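Local structure of endoglucanase A (Clostridium cellulolyticum, 1EDG) at residues A[38-43]-A[79-84]. The protein hydrolyses internal beta-1,4-glucosidic bonds of cellulose, acting as an endoglucanase through its glycoside hydrolase family 5 catalytic domain. Residues are numbered along the deposited sequence; the frame is centred on the assembly and turned at random.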
loop_
_atom_site.group_PDB
_atom_site.type_symbol
_atom_site.label_atom_id
_atom_site.label_comp_id
_atom_site.label_asym_id
_atom_site.label_seq_id
_atom_site.Cartn_x
_atom_site.Cartn_y
_atom_site.Cartn_z
ATOM N N THR A 38 4.805 -3.212 11.446
ATOM C CA THR A 38 5.830 -2.469 12.170
ATOM C C THR A 38 5.244 -1.200 12.803
ATOM O O THR A 38 4.592 -1.288 13.849
ATOM C CB THR A 38 7.009 -2.166 11.235
ATOM O OG1 THR A 38 7.414 -3.390 10.618
ATOM C CG2 THR A 38 8.197 -1.596 11.989
ATOM N N PHE A 39 5.401 -0.041 12.162
ATOM C CA PHE A 39 4.850 1.193 12.719
ATOM C C PHE A 39 3.316 1.223 12.694
ATOM O O PHE A 39 2.696 2.115 13.288
ATOM C CB PHE A 39 5.430 2.413 12.015
ATOM C CG PHE A 39 6.902 2.600 12.254
ATOM C CD1 PHE A 39 7.373 2.974 13.509
ATOM C CD2 PHE A 39 7.821 2.398 11.231
ATOM C CE1 PHE A 39 8.737 3.149 13.744
ATOM C CE2 PHE A 39 9.189 2.571 11.456
ATOM C CZ PHE A 39 9.647 2.947 12.717
ATOM N N ASP A 40 2.720 0.249 12.006
ATOM C CA ASP A 40 1.267 0.106 11.905
ATOM C C ASP A 40 0.637 -0.649 13.084
ATOM O O ASP A 40 -0.596 -0.722 13.196
ATOM C CB ASP A 40 0.843 -0.541 10.564
ATOM C CG ASP A 40 1.715 -1.728 10.156
ATOM O OD1 ASP A 40 2.941 -1.562 10.065
ATOM O OD2 ASP A 40 1.170 -2.810 9.867
ATOM N N ALA A 41 1.471 -1.225 13.949
ATOM C CA ALA A 41 0.971 -1.952 15.115
ATOM C C ALA A 41 0.279 -0.946 16.046
ATOM O O ALA A 41 0.796 0.149 16.273
ATOM C CB ALA A 41 2.120 -2.643 15.841
ATOM N N PHE A 42 -0.893 -1.307 16.565
ATOM C CA PHE A 42 -1.626 -0.401 17.449
ATOM C C PHE A 42 -2.002 -1.000 18.802
ATOM O O PHE A 42 -2.742 -0.387 19.571
ATOM C CB PHE A 42 -2.869 0.158 16.746
ATOM C CG PHE A 42 -3.850 -0.888 16.312
ATOM C CD1 PHE A 42 -4.854 -1.321 17.170
ATOM C CD2 PHE A 42 -3.778 -1.439 15.040
ATOM C CE1 PHE A 42 -5.771 -2.285 16.759
ATOM C CE2 PHE A 42 -4.688 -2.398 14.627
ATOM C CZ PHE A 42 -5.684 -2.824 15.485
ATOM N N ASN A 43 -1.506 -2.198 19.080
ATOM C CA ASN A 43 -1.769 -2.867 20.346
ATOM C C ASN A 43 -0.687 -3.912 20.571
ATOM O O ASN A 43 0.211 -4.062 19.736
ATOM C CB ASN A 43 -3.173 -3.497 20.377
ATOM C CG ASN A 43 -3.375 -4.572 19.320
ATOM O OD1 ASN A 43 -2.440 -5.267 18.921
ATOM N ND2 ASN A 43 -4.615 -4.725 18.873
ATOM N N ARG A 79 7.106 1.126 1.176
ATOM C CA ARG A 79 5.919 1.749 1.746
ATOM C C ARG A 79 6.049 1.525 3.250
ATOM O O ARG A 79 6.376 0.412 3.704
ATOM C CB ARG A 79 4.606 1.145 1.221
ATOM C CG ARG A 79 3.393 2.003 1.631
ATOM C CD ARG A 79 2.083 1.630 0.943
ATOM N NE ARG A 79 1.551 0.433 1.550
ATOM C CZ ARG A 79 0.361 0.309 2.128
ATOM N NH1 ARG A 79 -0.510 1.306 2.183
ATOM N NH2 ARG A 79 0.097 -0.814 2.757
ATOM N N ILE A 80 5.842 2.590 4.009
ATOM C CA ILE A 80 5.949 2.537 5.461
ATOM C C ILE A 80 4.596 2.833 6.117
ATOM O O ILE A 80 4.220 3.996 6.296
ATOM C CB ILE A 80 7.013 3.548 5.962
ATOM C CG1 ILE A 80 8.385 3.222 5.352
ATOM C CG2 ILE A 80 7.082 3.537 7.479
ATOM C CD1 ILE A 80 9.465 4.220 5.692
ATOM N N PRO A 81 3.824 1.780 6.432
ATOM C CA PRO A 81 2.513 1.924 7.069
ATOM C C PRO A 81 2.688 2.474 8.486
ATOM O O PRO A 81 3.518 1.963 9.244
ATOM C CB PRO A 81 2.011 0.479 7.136
ATOM C CG PRO A 81 2.705 -0.190 6.010
ATOM C CD PRO A 81 4.088 0.366 6.108
ATOM N N VAL A 82 1.925 3.504 8.847
ATOM C CA VAL A 82 2.023 4.067 10.193
ATOM C C VAL A 82 0.651 4.301 10.818
ATOM O O VAL A 82 -0.217 4.926 10.208
ATOM C CB VAL A 82 2.784 5.419 10.223
ATOM C CG1 VAL A 82 2.929 5.905 11.673
ATOM C CG2 VAL A 82 4.161 5.284 9.592
ATOM N N SER A 83 0.436 3.741 12.004
ATOM C CA SER A 83 -0.813 3.956 12.729
ATOM C C SER A 83 -0.477 5.043 13.750
ATOM O O SER A 83 0.226 4.798 14.732
ATOM C CB SER A 83 -1.284 2.673 13.416
ATOM O OG SER A 83 -1.733 1.711 12.468
ATOM N N TRP A 84 -0.944 6.258 13.489
ATOM C CA TRP A 84 -0.655 7.393 14.357
ATOM C C TRP A 84 -1.536 7.567 15.591
ATOM O O TRP A 84 -1.116 8.219 16.551
ATOM C CB TRP A 84 -0.722 8.697 13.557
ATOM C CG TRP A 84 0.072 8.690 12.301
ATOM C CD1 TRP A 84 -0.334 8.230 11.076
ATOM C CD2 TRP A 84 1.415 9.160 12.130
ATOM N NE1 TRP A 84 0.674 8.384 10.161
ATOM C CE2 TRP A 84 1.762 8.955 10.779
ATOM C CE3 TRP A 84 2.363 9.739 12.990
ATOM C CZ2 TRP A 84 3.017 9.305 10.258
ATOM C CZ3 TRP A 84 3.612 10.091 12.478
ATOM C CH2 TRP A 84 3.927 9.872 11.121
HETATM O O HOH W 1 5.843 0.399 9.317
#
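Residues 39-42 and 80-83 run 22° apart end to end, and the backbone N of S83 gives a nearly straight hydrogen bond (175°, 3.1 Å) to O of F39, which sits in a type I beta turn from T38 to A41. S83 bonds a second time: its OG donates to O of D40 at 2.8 Å, from above the carbonyl plane. Serine suits this place because its short side chain keeps OG close to the backbone, where it can also accept from N of H123. Between F39 and P81 a water bridges the gap, taking the N-H of F39 at 2.9 Å and donating to O of P81 at 2.8 Å. Segment 38-43 lies in the loop after strand 32-34, while 79-84 starts on the end of strand 77-80 and runs into the loop beyond; the contact joins the segments leaving the C-terminal ends of the first two strands of the family 5 TIM barrel. F39 supplies the apolar bulk: CB lies 4.0 Å from V82 CG2, CD2 meets I80 CG2 obliquely, and the ring continues to V106 of helix 97-111. D40, CG between backbone N and carbonyl carbon (chi1 43°), turns OD1 back to accept from T38 N at 2.8 Å, bracing the turn. Alongside, P81 CB lies 3.7 Å from D40 OD1, part of a compact ring with no N-H to satisfy.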